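Side-chain contacts in actin-binding protein (Saccharomyces cerevisiae, PDB 1HQZ), which binds actin filaments but not monomers, probably through this N-terminal cofilin-homology domain, and recruits the ARP2/3 complex to filaments and regulates it: residues L68-P73 with D77-I82; Y19-R24 with P28-L33; G85-S90 with K94-F99; A101-V106 with H115-A120; I35-N38 with E42-P45. All coordinates share one frame; numbering follows the deposited sequence.

Contact 1 (L68-P73 with D77-I82)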
# COMPACT_ATOMS: atom_id res chain seq x y z
N LEU A 68 0.76 2.02 -0.89
CA LEU A 68 1.62 2.08 -2.07
C LEU A 68 2.59 3.22 -1.85
O LEU A 68 2.17 4.32 -1.52
CB LEU A 68 0.76 2.37 -3.30
CG LEU A 68 1.45 2.66 -4.64
CD1 LEU A 68 1.99 1.38 -5.23
CD2 LEU A 68 0.43 3.30 -5.58
N ALA A 69 3.88 2.96 -2.03
CA ALA A 69 4.83 4.05 -1.85
C ALA A 69 6.01 3.96 -2.78
O ALA A 69 6.50 2.87 -3.11
CB ALA A 69 5.30 4.09 -0.40
N ARG A 70 6.47 5.12 -3.21
CA ARG A 70 7.62 5.20 -4.09
C ARG A 70 8.75 5.68 -3.20
O ARG A 70 8.70 6.78 -2.65
CB ARG A 70 7.37 6.18 -5.23
CG ARG A 70 8.52 6.27 -6.20
CD ARG A 70 8.09 6.98 -7.47
NE ARG A 70 9.00 6.72 -8.58
CZ ARG A 70 9.96 7.55 -8.96
NH1 ARG A 70 10.13 8.68 -8.31
NH2 ARG A 70 10.75 7.26 -9.98
N VAL A 71 9.77 4.85 -3.05
CA VAL A 71 10.88 5.19 -2.17
C VAL A 71 12.26 4.96 -2.76
O VAL A 71 12.46 4.07 -3.60
CB VAL A 71 10.81 4.36 -0.86
CG1 VAL A 71 11.65 5.02 0.20
CG2 VAL A 71 9.36 4.21 -0.41
N SER A 72 13.20 5.78 -2.31
CA SER A 72 14.59 5.68 -2.72
C SER A 72 15.39 5.49 -1.44
O SER A 72 15.59 6.43 -0.68
CB SER A 72 15.05 6.95 -3.43
OG SER A 72 16.44 6.88 -3.70
N PRO A 73 15.84 4.25 -1.18
CA PRO A 73 16.61 3.99 0.03
C PRO A 73 17.89 4.80 0.03
O PRO A 73 18.45 5.08 -1.03
CB PRO A 73 16.88 2.49 -0.06
CG PRO A 73 17.03 2.29 -1.53
CD PRO A 73 15.87 3.09 -2.08
N ASP A 77 20.04 6.65 -5.96
CA ASP A 77 19.00 7.55 -6.44
C ASP A 77 17.89 6.75 -7.11
O ASP A 77 16.93 7.32 -7.65
CB ASP A 77 19.59 8.55 -7.44
CG ASP A 77 20.35 9.68 -6.77
OD1 ASP A 77 20.97 10.48 -7.50
OD2 ASP A 77 20.33 9.76 -5.52
N VAL A 78 18.03 5.43 -7.09
CA VAL A 78 17.02 4.56 -7.70
C VAL A 78 15.75 4.63 -6.86
O VAL A 78 15.80 4.56 -5.62
CB VAL A 78 17.51 3.09 -7.80
CG1 VAL A 78 17.52 2.44 -6.43
CG2 VAL A 78 16.61 2.32 -8.76
N GLU A 79 14.63 4.82 -7.53
CA GLU A 79 13.34 4.91 -6.87
C GLU A 79 12.59 3.62 -7.12
O GLU A 79 12.46 3.18 -8.26
CB GLU A 79 12.53 6.07 -7.45
CG GLU A 79 13.10 7.46 -7.20
CD GLU A 79 12.76 7.99 -5.83
OE1 GLU A 79 11.92 7.38 -5.15
OE2 GLU A 79 13.33 9.03 -5.44
N LYS A 80 12.11 2.99 -6.05
CA LYS A 80 11.38 1.75 -6.20
C LYS A 80 10.00 1.80 -5.57
O LYS A 80 9.71 2.66 -4.73
CB LYS A 80 12.21 0.59 -5.64
CG LYS A 80 13.47 0.33 -6.46
CD LYS A 80 14.32 -0.75 -5.85
CE LYS A 80 15.59 -0.94 -6.66
NZ LYS A 80 16.56 -1.81 -5.95
N ILE A 81 9.15 0.88 -5.98
CA ILE A 81 7.79 0.85 -5.49
C ILE A 81 7.54 -0.31 -4.52
O ILE A 81 7.90 -1.47 -4.79
CB ILE A 81 6.77 0.76 -6.67
CG1 ILE A 81 6.70 2.08 -7.45
CG2 ILE A 81 5.38 0.53 -6.13
CD1 ILE A 81 7.99 2.65 -7.90
N ILE A 82 6.93 0.01 -3.39
CA ILE A 82 6.61 -1.01 -2.41
C ILE A 82 5.10 -0.98 -2.17
O ILE A 82 4.47 0.08 -2.17
CB ILE A 82 7.37 -0.79 -1.07
CG1 ILE A 82 6.92 -1.84 -0.04
CG2 ILE A 82 7.13 0.63 -0.55
CD1 ILE A 82 7.73 -1.85 1.26
O HOH W 1 10.38 8.90 -3.76
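Arg70 and Glu79 lie across from each other near the turn of a beta hairpin, in which strands 65-71 and 80-86 run antiparallel within the sheet of the cofilin-type domain. Ala69 with Ile82 and Val71 with Lys80 form hydrogen-bonded pairs, and Arg70 faces Ile81 in a non-hydrogen-bonded one. The bond from Lys80 N to Val71 O is short, 2.7 Å. Glu79 can be followed outward. Its CB sits over the centre of the Arg70 guanidinium, 3.3 Å above the plane, and CG lies 3.4 Å from Arg70 NH1. A bend at chi2 (-82°) then turns the chain back toward strand 65-71, bringing CD to 3.5 Å from Ser72 CB. The carboxylate ends up nearly parallel to the guanidinium, the planes 15° apart. Hence the salt bridge from Glu79 OE1 to Arg70 NH1 is long, 3.9 Å, and rests on charge alone, since no N-H points at the oxygen. OE1 instead accepts a hydrogen bond from a water at 2.6 Å, which also donates to Arg70 O and so ties the carboxylate to the opposite backbone. OE2 rests against Ser72 CB. Phe52 of helix 52-56 packs on Ala69 and Ile82 on one face of the sheet; on the other, beneath helix 12-24, Leu68 CD1 touches Ile81 CG2 at 3.6 Å.

Contact 2 (Y19-R24 with P28-L33)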
# COMPACT_ATOMS: atom_id res chain seq x y z
N TYR A 19 -2.43 6.65 -7.68
CA TYR A 19 -1.55 5.58 -8.12
C TYR A 19 -0.54 6.05 -9.17
O TYR A 19 0.67 5.89 -9.00
CB TYR A 19 -2.39 4.43 -8.68
CG TYR A 19 -1.60 3.39 -9.43
CD1 TYR A 19 -0.72 2.52 -8.78
CD2 TYR A 19 -1.70 3.29 -10.82
CE1 TYR A 19 0.03 1.57 -9.50
CE2 TYR A 19 -0.95 2.36 -11.55
CZ TYR A 19 -0.09 1.51 -10.89
OH TYR A 19 0.64 0.61 -11.62
N LEU A 20 -1.03 6.65 -10.26
CA LEU A 20 -0.14 7.12 -11.32
C LEU A 20 0.87 8.14 -10.83
O LEU A 20 2.05 8.04 -11.15
CB LEU A 20 -0.95 7.72 -12.48
CG LEU A 20 -1.64 6.70 -13.38
CD1 LEU A 20 -2.47 7.41 -14.43
CD2 LEU A 20 -0.59 5.81 -14.04
N LYS A 21 0.40 9.12 -10.06
CA LYS A 21 1.28 10.15 -9.51
C LYS A 21 2.47 9.50 -8.82
O LYS A 21 3.63 9.86 -9.05
CB LYS A 21 0.57 10.98 -8.43
CG LYS A 21 -0.39 12.04 -8.87
CD LYS A 21 -0.84 12.79 -7.62
CE LYS A 21 -1.94 13.76 -7.89
NZ LYS A 21 -2.37 14.39 -6.61
N ILE A 22 2.15 8.53 -7.97
CA ILE A 22 3.15 7.81 -7.20
C ILE A 22 4.11 6.95 -8.01
O ILE A 22 5.32 7.10 -7.89
CB ILE A 22 2.47 6.96 -6.11
CG1 ILE A 22 1.73 7.88 -5.15
CG2 ILE A 22 3.50 6.12 -5.37
CD1 ILE A 22 0.98 7.17 -4.06
N VAL A 23 3.59 6.04 -8.84
CA VAL A 23 4.47 5.18 -9.63
C VAL A 23 5.34 5.94 -10.63
O VAL A 23 6.42 5.47 -10.97
CB VAL A 23 3.70 4.09 -10.41
CG1 VAL A 23 3.03 3.14 -9.43
CG2 VAL A 23 2.70 4.74 -11.37
N ARG A 24 4.86 7.09 -11.09
CA ARG A 24 5.61 7.88 -12.05
C ARG A 24 6.57 8.85 -11.38
O ARG A 24 7.58 9.23 -11.96
CB ARG A 24 4.66 8.69 -12.93
CG ARG A 24 3.80 7.87 -13.89
CD ARG A 24 2.85 8.81 -14.62
NE ARG A 24 2.12 8.13 -15.69
CZ ARG A 24 1.10 8.67 -16.36
NH1 ARG A 24 0.70 9.90 -16.07
NH2 ARG A 24 0.50 7.99 -17.32
N PRO A 28 6.33 15.36 -6.09
CA PRO A 28 7.07 15.18 -4.83
C PRO A 28 6.23 15.27 -3.55
O PRO A 28 6.64 14.76 -2.51
CB PRO A 28 8.16 16.24 -4.91
CG PRO A 28 7.52 17.32 -5.74
CD PRO A 28 6.86 16.52 -6.83
N ASP A 29 5.07 15.91 -3.63
CA ASP A 29 4.19 16.02 -2.46
C ASP A 29 3.44 14.72 -2.22
O ASP A 29 2.93 14.47 -1.12
CB ASP A 29 3.15 17.14 -2.62
CG ASP A 29 3.76 18.53 -2.56
OD1 ASP A 29 4.66 18.75 -1.73
OD2 ASP A 29 3.34 19.40 -3.34
N THR A 30 3.34 13.88 -3.24
CA THR A 30 2.62 12.63 -3.11
C THR A 30 3.47 11.45 -3.56
O THR A 30 3.56 11.15 -4.75
CB THR A 30 1.31 12.66 -3.94
OG1 THR A 30 0.56 13.82 -3.58
CG2 THR A 30 0.46 11.42 -3.66
N THR A 31 4.08 10.76 -2.59
CA THR A 31 4.92 9.60 -2.88
C THR A 31 4.36 8.32 -2.27
O THR A 31 4.94 7.25 -2.42
CB THR A 31 6.34 9.80 -2.35
OG1 THR A 31 6.30 9.92 -0.93
CG2 THR A 31 6.95 11.05 -2.95
N TRP A 32 3.26 8.44 -1.56
CA TRP A 32 2.64 7.26 -0.98
C TRP A 32 1.13 7.43 -0.87
O TRP A 32 0.62 8.55 -0.88
CB TRP A 32 3.25 6.91 0.39
CG TRP A 32 3.10 7.94 1.46
CD1 TRP A 32 4.05 8.83 1.89
CD2 TRP A 32 1.97 8.12 2.33
NE1 TRP A 32 3.59 9.53 2.98
CE2 TRP A 32 2.31 9.11 3.27
CE3 TRP A 32 0.70 7.52 2.40
CZ2 TRP A 32 1.43 9.53 4.27
CZ3 TRP A 32 -0.17 7.93 3.39
CH2 TRP A 32 0.20 8.93 4.32
N LEU A 33 0.44 6.31 -0.77
CA LEU A 33 -1.02 6.27 -0.70
C LEU A 33 -1.47 5.06 0.10
O LEU A 33 -0.86 3.99 0.03
CB LEU A 33 -1.60 6.14 -2.12
CG LEU A 33 -3.00 5.51 -2.27
CD1 LEU A 33 -4.07 6.49 -1.78
CD2 LEU A 33 -3.25 5.15 -3.75
O HOH W 2 6.16 9.26 -6.09
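Ile22 and Thr31 mark the closest backbone approach, 5.0 Å between their CA atoms, where the last turns of helix 12-24 pass the chain that leads into strand 32-37. No direct hydrogen bond crosses the gap, and Ile22 supplies most of the contact from the helix side. Its CG1 stands anti to the carbonyl carbon (chi1 -63°) and the chain continues extended, carrying CD1 to the backbone of Trp32 and the CB of Leu33. CD1 comes to 3.2 Å from Trp32 C. It also presses on Leu33 CB at 3.4 Å, tighter than a usual carbon-carbon contact, the two side chains crossing at about a right angle. The other branch, CG2, lies 3.5 Å from Thr31 O, while CG1 passes the methyl CG2 of Thr30 at 4.0 Å. On the far side of the sheet Trp32 meets the ring of Phe55; Ile22 itself also packs on Leu68 and Arg70 of strand 65-71. The polar part of the contact is carried by a water, which donates to Ile22 O at 2.9 Å and, weakly, to Thr30 O. With one isoleucine wedged against the backbone and the CB of Leu33 and a single water spanning two carbonyls, the helix end appears to be seated on the sheet chiefly by shape and apolar burial, with little directional bonding.

Contact 3 (G85-S90 with K94-F99)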
# COMPACT_ATOMS: atom_id res chain seq x y z
N GLY A 85 0.33 -4.90 2.26
CA GLY A 85 -0.95 -5.50 2.54
C GLY A 85 -1.08 -5.49 4.05
O GLY A 85 -0.45 -6.27 4.76
N TRP A 86 -1.89 -4.57 4.55
CA TRP A 86 -2.11 -4.39 5.97
C TRP A 86 -3.35 -5.18 6.41
O TRP A 86 -4.48 -4.88 6.00
CB TRP A 86 -2.26 -2.89 6.24
CG TRP A 86 -2.64 -2.52 7.62
CD1 TRP A 86 -3.89 -2.21 8.06
CD2 TRP A 86 -1.77 -2.39 8.75
NE1 TRP A 86 -3.86 -1.89 9.39
CE2 TRP A 86 -2.57 -1.99 9.84
CE3 TRP A 86 -0.39 -2.57 8.94
CZ2 TRP A 86 -2.04 -1.77 11.12
CZ3 TRP A 86 0.14 -2.34 10.21
CH2 TRP A 86 -0.69 -1.95 11.29
N CYS A 87 -3.14 -6.21 7.24
CA CYS A 87 -4.22 -7.07 7.71
C CYS A 87 -4.13 -7.24 9.22
O CYS A 87 -3.69 -8.29 9.69
CB CYS A 87 -4.13 -8.44 7.02
SG CYS A 87 -5.49 -9.58 7.34
N PRO A 88 -4.57 -6.23 10.00
CA PRO A 88 -4.53 -6.24 11.47
C PRO A 88 -5.49 -7.25 12.09
O PRO A 88 -6.52 -7.58 11.50
CB PRO A 88 -4.89 -4.80 11.83
CG PRO A 88 -5.91 -4.46 10.78
CD PRO A 88 -5.30 -5.04 9.50
N ASP A 89 -5.13 -7.75 13.27
CA ASP A 89 -5.95 -8.73 13.96
C ASP A 89 -7.37 -8.24 14.22
O ASP A 89 -8.32 -9.01 14.08
CB ASP A 89 -5.31 -9.14 15.29
CG ASP A 89 -3.98 -9.87 15.11
OD1 ASP A 89 -3.71 -10.38 13.99
OD2 ASP A 89 -3.20 -9.96 16.09
N SER A 90 -7.51 -6.96 14.55
CA SER A 90 -8.80 -6.35 14.86
C SER A 90 -9.74 -6.09 13.69
O SER A 90 -10.89 -5.72 13.90
CB SER A 90 -8.56 -5.03 15.60
OG SER A 90 -7.87 -5.28 16.81
N LYS A 94 -14.37 -11.70 8.40
CA LYS A 94 -14.53 -11.98 6.98
C LYS A 94 -13.56 -11.28 6.05
O LYS A 94 -13.18 -11.83 5.02
CB LYS A 94 -15.97 -11.67 6.55
CG LYS A 94 -17.01 -12.53 7.25
CD LYS A 94 -18.41 -12.18 6.79
CE LYS A 94 -19.46 -12.98 7.54
NZ LYS A 94 -20.85 -12.61 7.15
N THR A 95 -13.15 -10.06 6.39
CA THR A 95 -12.21 -9.34 5.54
C THR A 95 -10.80 -9.91 5.70
O THR A 95 -10.02 -9.94 4.74
CB THR A 95 -12.19 -7.82 5.86
OG1 THR A 95 -11.72 -7.61 7.20
CG2 THR A 95 -13.58 -7.23 5.72
N ARG A 96 -10.47 -10.38 6.90
CA ARG A 96 -9.16 -10.97 7.15
C ARG A 96 -9.07 -12.32 6.45
O ARG A 96 -7.99 -12.74 6.02
CB ARG A 96 -8.93 -11.17 8.65
CG ARG A 96 -8.52 -9.91 9.38
CD ARG A 96 -8.18 -10.20 10.83
NE ARG A 96 -9.37 -10.49 11.62
CZ ARG A 96 -9.58 -11.62 12.28
NH1 ARG A 96 -8.67 -12.58 12.27
NH2 ARG A 96 -10.70 -11.79 12.97
N ALA A 97 -10.21 -13.00 6.33
CA ALA A 97 -10.25 -14.31 5.69
C ALA A 97 -10.15 -14.18 4.18
O ALA A 97 -9.83 -15.15 3.49
CB ALA A 97 -11.52 -15.03 6.07
N SER A 98 -10.42 -12.98 3.66
CA SER A 98 -10.36 -12.76 2.22
C SER A 98 -9.11 -12.00 1.81
O SER A 98 -8.86 -11.78 0.63
CB SER A 98 -11.60 -11.99 1.75
OG SER A 98 -12.79 -12.70 2.08
N PHE A 99 -8.32 -11.62 2.81
CA PHE A 99 -7.09 -10.86 2.60
C PHE A 99 -6.10 -11.44 1.60
O PHE A 99 -5.68 -10.74 0.68
CB PHE A 99 -6.37 -10.65 3.94
CG PHE A 99 -5.02 -9.99 3.79
CD1 PHE A 99 -4.92 -8.65 3.42
CD2 PHE A 99 -3.86 -10.72 4.02
CE1 PHE A 99 -3.67 -8.05 3.27
CE2 PHE A 99 -2.60 -10.12 3.87
CZ PHE A 99 -2.51 -8.78 3.49
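Phe99 and Cys87 meet where the beta-alpha-beta unit of strand 80-86, helix 93-110 and strand 116-120 leaves its first strand and enters the helix. The ring of Phe99 lies flat beneath Cys87 CB, which stands 3.5 Å from the centroid and only 5° off the ring normal, a CH-pi contact centred on the face. With Cys87 SG anti to the backbone N (chi1 -173°), the sulfur is carried out toward the helix, obliquely over the same ring at 4.1 Å from its centroid. There SG also touches Arg96 CG at 3.7 Å. At the far end of the ring, Phe99 CZ reaches Gly85 O at 3.5 Å, and Gly85 CA lies at the ring edge in its plane; a beta carbon on Gly85 would run into CZ. Replacing Phe99 by an alanine would probably open a gap beside Gly85 and leave the Cys87 sulfur and methylene without the aromatic face on which they rest. Farther along the loop, Arg96 CD lies 3.2 Å from Pro88 O. Asp89 O sits 3.0 Å above the guanidinium plane, offset toward its rim, so the close approach of Asp89 O to Arg96 NE is not a hydrogen bond. NE bonds instead to Ala91 O, and Asp89 pairs with Arg121. Phe99 also meets Phe103 one turn on and Thr119 of the last strand. The crossover from strand 80-86 through helix 93-110 to strand 116-120, whose helix Phe99 packs against the sheet, is part of the ADF-homology fold.

Contact 4 (A101-V106 with H115-A120)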
# COMPACT_ATOMS: atom_id res chain seq x y z
N ALA A 101 -6.53 -13.45 -0.79
CA ALA A 101 -7.10 -13.35 -2.13
C ALA A 101 -7.13 -11.91 -2.62
O ALA A 101 -6.73 -11.62 -3.75
CB ALA A 101 -8.52 -13.95 -2.15
N ASN A 102 -7.60 -10.99 -1.77
CA ASN A 102 -7.68 -9.59 -2.16
C ASN A 102 -6.35 -8.87 -2.34
O ASN A 102 -6.21 -7.99 -3.19
CB ASN A 102 -8.56 -8.82 -1.17
CG ASN A 102 -10.02 -9.20 -1.28
OD1 ASN A 102 -10.52 -9.49 -2.36
ND2 ASN A 102 -10.73 -9.20 -0.15
N PHE A 103 -5.36 -9.25 -1.54
CA PHE A 103 -4.05 -8.63 -1.66
C PHE A 103 -3.48 -9.03 -3.02
O PHE A 103 -2.89 -8.22 -3.71
CB PHE A 103 -3.13 -9.08 -0.52
CG PHE A 103 -1.82 -8.32 -0.43
CD1 PHE A 103 -1.67 -7.08 -1.03
CD2 PHE A 103 -0.75 -8.84 0.30
CE1 PHE A 103 -0.48 -6.36 -0.91
CE2 PHE A 103 0.45 -8.12 0.43
CZ PHE A 103 0.58 -6.88 -0.18
N ALA A 104 -3.68 -10.29 -3.39
CA ALA A 104 -3.20 -10.79 -4.67
C ALA A 104 -3.86 -9.97 -5.78
O ALA A 104 -3.20 -9.55 -6.73
CB ALA A 104 -3.55 -12.27 -4.82
N ALA A 105 -5.16 -9.72 -5.65
CA ALA A 105 -5.91 -8.93 -6.64
C ALA A 105 -5.34 -7.52 -6.77
O ALA A 105 -5.15 -7.01 -7.88
CB ALA A 105 -7.38 -8.87 -6.26
N VAL A 106 -5.09 -6.88 -5.63
CA VAL A 106 -4.53 -5.53 -5.63
C VAL A 106 -3.15 -5.51 -6.29
O VAL A 106 -2.81 -4.59 -7.03
CB VAL A 106 -4.37 -4.99 -4.20
CG1 VAL A 106 -3.61 -3.66 -4.23
CG2 VAL A 106 -5.74 -4.81 -3.57
N HIS A 115 8.05 -3.25 -6.71
CA HIS A 115 9.31 -3.96 -6.65
C HIS A 115 9.34 -4.83 -5.41
O HIS A 115 9.96 -5.89 -5.40
CB HIS A 115 10.48 -2.98 -6.61
CG HIS A 115 10.60 -2.15 -7.84
ND1 HIS A 115 9.96 -0.93 -7.97
CD2 HIS A 115 11.23 -2.37 -9.02
CE1 HIS A 115 10.20 -0.44 -9.18
NE2 HIS A 115 10.97 -1.30 -9.83
N VAL A 116 8.64 -4.37 -4.36
CA VAL A 116 8.59 -5.09 -3.09
C VAL A 116 7.16 -5.22 -2.58
O VAL A 116 6.38 -4.26 -2.63
CB VAL A 116 9.42 -4.36 -2.03
CG1 VAL A 116 9.40 -5.14 -0.73
CG2 VAL A 116 10.84 -4.17 -2.51
N GLN A 117 6.83 -6.41 -2.09
CA GLN A 117 5.50 -6.69 -1.55
C GLN A 117 5.65 -7.21 -0.14
O GLN A 117 6.32 -8.20 0.09
CB GLN A 117 4.77 -7.74 -2.39
CG GLN A 117 3.38 -8.06 -1.84
CD GLN A 117 2.62 -9.11 -2.64
OE1 GLN A 117 1.46 -9.38 -2.35
NE2 GLN A 117 3.27 -9.71 -3.62
N VAL A 118 5.00 -6.53 0.81
CA VAL A 118 5.05 -6.90 2.21
C VAL A 118 3.67 -7.07 2.83
O VAL A 118 2.73 -6.35 2.50
CB VAL A 118 5.82 -5.83 3.04
CG1 VAL A 118 5.71 -6.14 4.53
CG2 VAL A 118 7.29 -5.82 2.64
N THR A 119 3.56 -8.04 3.73
CA THR A 119 2.32 -8.30 4.45
C THR A 119 2.60 -7.80 5.88
O THR A 119 3.63 -8.14 6.48
CB THR A 119 1.97 -9.80 4.48
OG1 THR A 119 1.55 -10.22 3.17
CG2 THR A 119 0.83 -10.05 5.46
N ALA A 120 1.71 -6.97 6.41
CA ALA A 120 1.89 -6.42 7.74
C ALA A 120 0.64 -6.55 8.61
O ALA A 120 -0.47 -6.52 8.10
CB ALA A 120 2.30 -4.96 7.64
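Phe103 points from helix 93-110 onto Gln117, Val118 and Thr119 of strand 116-120, whose axis lies 11.1 Å from that of the helix and runs roughly antiparallel to it, at 156°. This is the second half of the beta-alpha-beta unit. Contacts with the ring face come from Gln117. Its side chain is fully extended, with CG anti to the backbone N (chi1 179°), and comes from the opposite direction, its amide oxygen ending over the ring face. OE1 as modelled sits 3.2 Å above the ring plane of Phe103, offset toward the rim, and the amide stands nearly upright on the ring, with the planes 84° apart. Apolar contact is made lower down the chain, where Gln117 CG touches Phe103 CZ at 3.5 Å. Two further oxygens approach: Thr119 OG1 lies at the ring edge, near its plane, 3.6 Å from Phe103 CE2, and Val118 O comes in obliquely, 3.5 Å from Phe103 CZ. Beyond the strand's own residues, Phe103 packs on Ile83 and meets the Phe99 ring. If a serine stood in place of Phe103, Gln117 is likely to lose the surface it lies against and become freer to turn, and a gap would open between helix and strand. With no hydrogen bond across it, the contact rests mainly on apolar packing and shape; the slightly positive C-H edge may favour Thr119 OG1, whereas the oxygen over the face probably adds little.

Contact 5 (I35-N38 with E42-P45)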
# COMPACT_ATOMS: atom_id res chain seq x y z
N ILE A 35 -5.08 2.96 0.77
CA ILE A 35 -6.50 2.86 0.45
C ILE A 35 -7.19 2.03 1.52
O ILE A 35 -6.69 0.99 1.93
CB ILE A 35 -6.76 2.23 -0.95
CG1 ILE A 35 -6.22 0.80 -0.98
CG2 ILE A 35 -6.14 3.10 -2.04
CD1 ILE A 35 -6.56 0.06 -2.25
N SER A 36 -8.35 2.50 1.96
CA SER A 36 -9.11 1.84 3.01
C SER A 36 -10.59 1.74 2.61
O SER A 36 -11.09 2.52 1.79
CB SER A 36 -8.95 2.65 4.31
OG SER A 36 -9.50 1.98 5.43
N PRO A 37 -11.32 0.78 3.20
CA PRO A 37 -12.74 0.60 2.87
C PRO A 37 -13.67 1.58 3.59
O PRO A 37 -13.52 1.81 4.79
CB PRO A 37 -12.99 -0.84 3.28
CG PRO A 37 -12.18 -0.94 4.54
CD PRO A 37 -10.88 -0.23 4.17
N ASN A 38 -14.61 2.17 2.85
CA ASN A 38 -15.56 3.11 3.45
C ASN A 38 -16.72 2.38 4.11
O ASN A 38 -16.72 1.15 4.21
CB ASN A 38 -16.10 4.10 2.40
CG ASN A 38 -16.83 3.42 1.26
OD1 ASN A 38 -17.50 2.39 1.44
ND2 ASN A 38 -16.72 4.00 0.06
N GLU A 42 -16.40 -0.05 0.29
CA GLU A 42 -15.77 0.30 -0.98
C GLU A 42 -14.40 0.91 -0.67
O GLU A 42 -14.28 1.76 0.22
CB GLU A 42 -16.63 1.31 -1.74
CG GLU A 42 -18.10 0.93 -1.84
CD GLU A 42 -18.95 1.99 -2.53
OE1 GLU A 42 -18.91 3.17 -2.09
OE2 GLU A 42 -19.66 1.65 -3.50
N TYR A 43 -13.36 0.47 -1.38
CA TYR A 43 -12.04 1.02 -1.14
C TYR A 43 -11.79 2.32 -1.88
O TYR A 43 -12.09 2.44 -3.07
CB TYR A 43 -10.95 0.02 -1.51
CG TYR A 43 -10.65 -0.98 -0.42
CD1 TYR A 43 -11.49 -2.07 -0.20
CD2 TYR A 43 -9.54 -0.81 0.42
CE1 TYR A 43 -11.24 -2.98 0.84
CE2 TYR A 43 -9.28 -1.71 1.45
CZ TYR A 43 -10.13 -2.79 1.66
OH TYR A 43 -9.88 -3.68 2.68
N GLU A 44 -11.25 3.30 -1.16
CA GLU A 44 -10.93 4.59 -1.74
C GLU A 44 -9.72 5.16 -1.02
O GLU A 44 -9.33 4.69 0.05
CB GLU A 44 -12.13 5.53 -1.61
CG GLU A 44 -12.59 5.77 -0.18
CD GLU A 44 -13.88 6.56 -0.13
OE1 GLU A 44 -14.33 6.90 0.99
OE2 GLU A 44 -14.45 6.84 -1.21
N PRO A 45 -9.08 6.19 -1.61
CA PRO A 45 -7.91 6.80 -0.98
C PRO A 45 -8.25 7.31 0.41
O PRO A 45 -9.19 8.08 0.57
CB PRO A 45 -7.56 7.93 -1.93
CG PRO A 45 -8.00 7.41 -3.25
CD PRO A 45 -9.34 6.80 -2.91
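Asn38 meets Glu42 with CG held in the crowded position between its backbone N and carbonyl carbon (chi1 60°), which folds the amide back across the hairpin turn; in Tyr43 a chi1 of -84° lays the ring alongside Pro37. Three hydrogen bonds join Asn38 to Glu42. Asn38 N donates to Glu42 O at 2.7 Å, and Glu42 N answers to Asn38 OD1 at 2.9 Å, approaching from above the carbonyl plane. Asn38 ND2 then reaches Glu42 OE1 at 3.2 Å on the oxygen's anti lone pair, so the amide is gripped through both of its polar atoms. On the tyrosine side, Pro37 CB lies over the Tyr43 face, 3.9 Å from the centroid, in a CH-pi contact, and Pro37 CD touches Tyr43 CE2 at 3.5 Å. Ile35 CG1 crosses at about a right angle, 3.9 Å from Tyr43 CD2, while Tyr43 OH bonds to Val64 O. Ser36 and Glu44 exchange two backbone bonds. Strand 43-49 is the outermost of the sheet on this side; its partner 32-37 continues inward through Ile35 to Tyr66 of strand 65-71, and helix 12-24 packs on Pro45 through Glu14 and Ile15.

In the fold
All five contacts reach one mixed sheet. Contacts 1 and 2 join directly, their centres 10 Å apart: Leu68 N lies 2.7 Å from Leu33 O, a probable hydrogen bond between neighbouring strands. Contact 5 shares strand 32-37 with contact 2 and touches it where Leu33 CD1 meets Pro45 CB at 3.8 Å. Contacts 3 and 4, centres 12 Å apart, share helix 93-110; Gly85 N lies 2.8 Å from Val118 O in a probable bond. Contact 1 reaches contact 4 from Ile81 O to Val116 N. Contacts 2 and 3 lie about 25 Å apart between centres. Contacts 3 and 4 pack against the sheet the helix that corresponds to cofilin's actin-contacting long helix, which may serve likewise here.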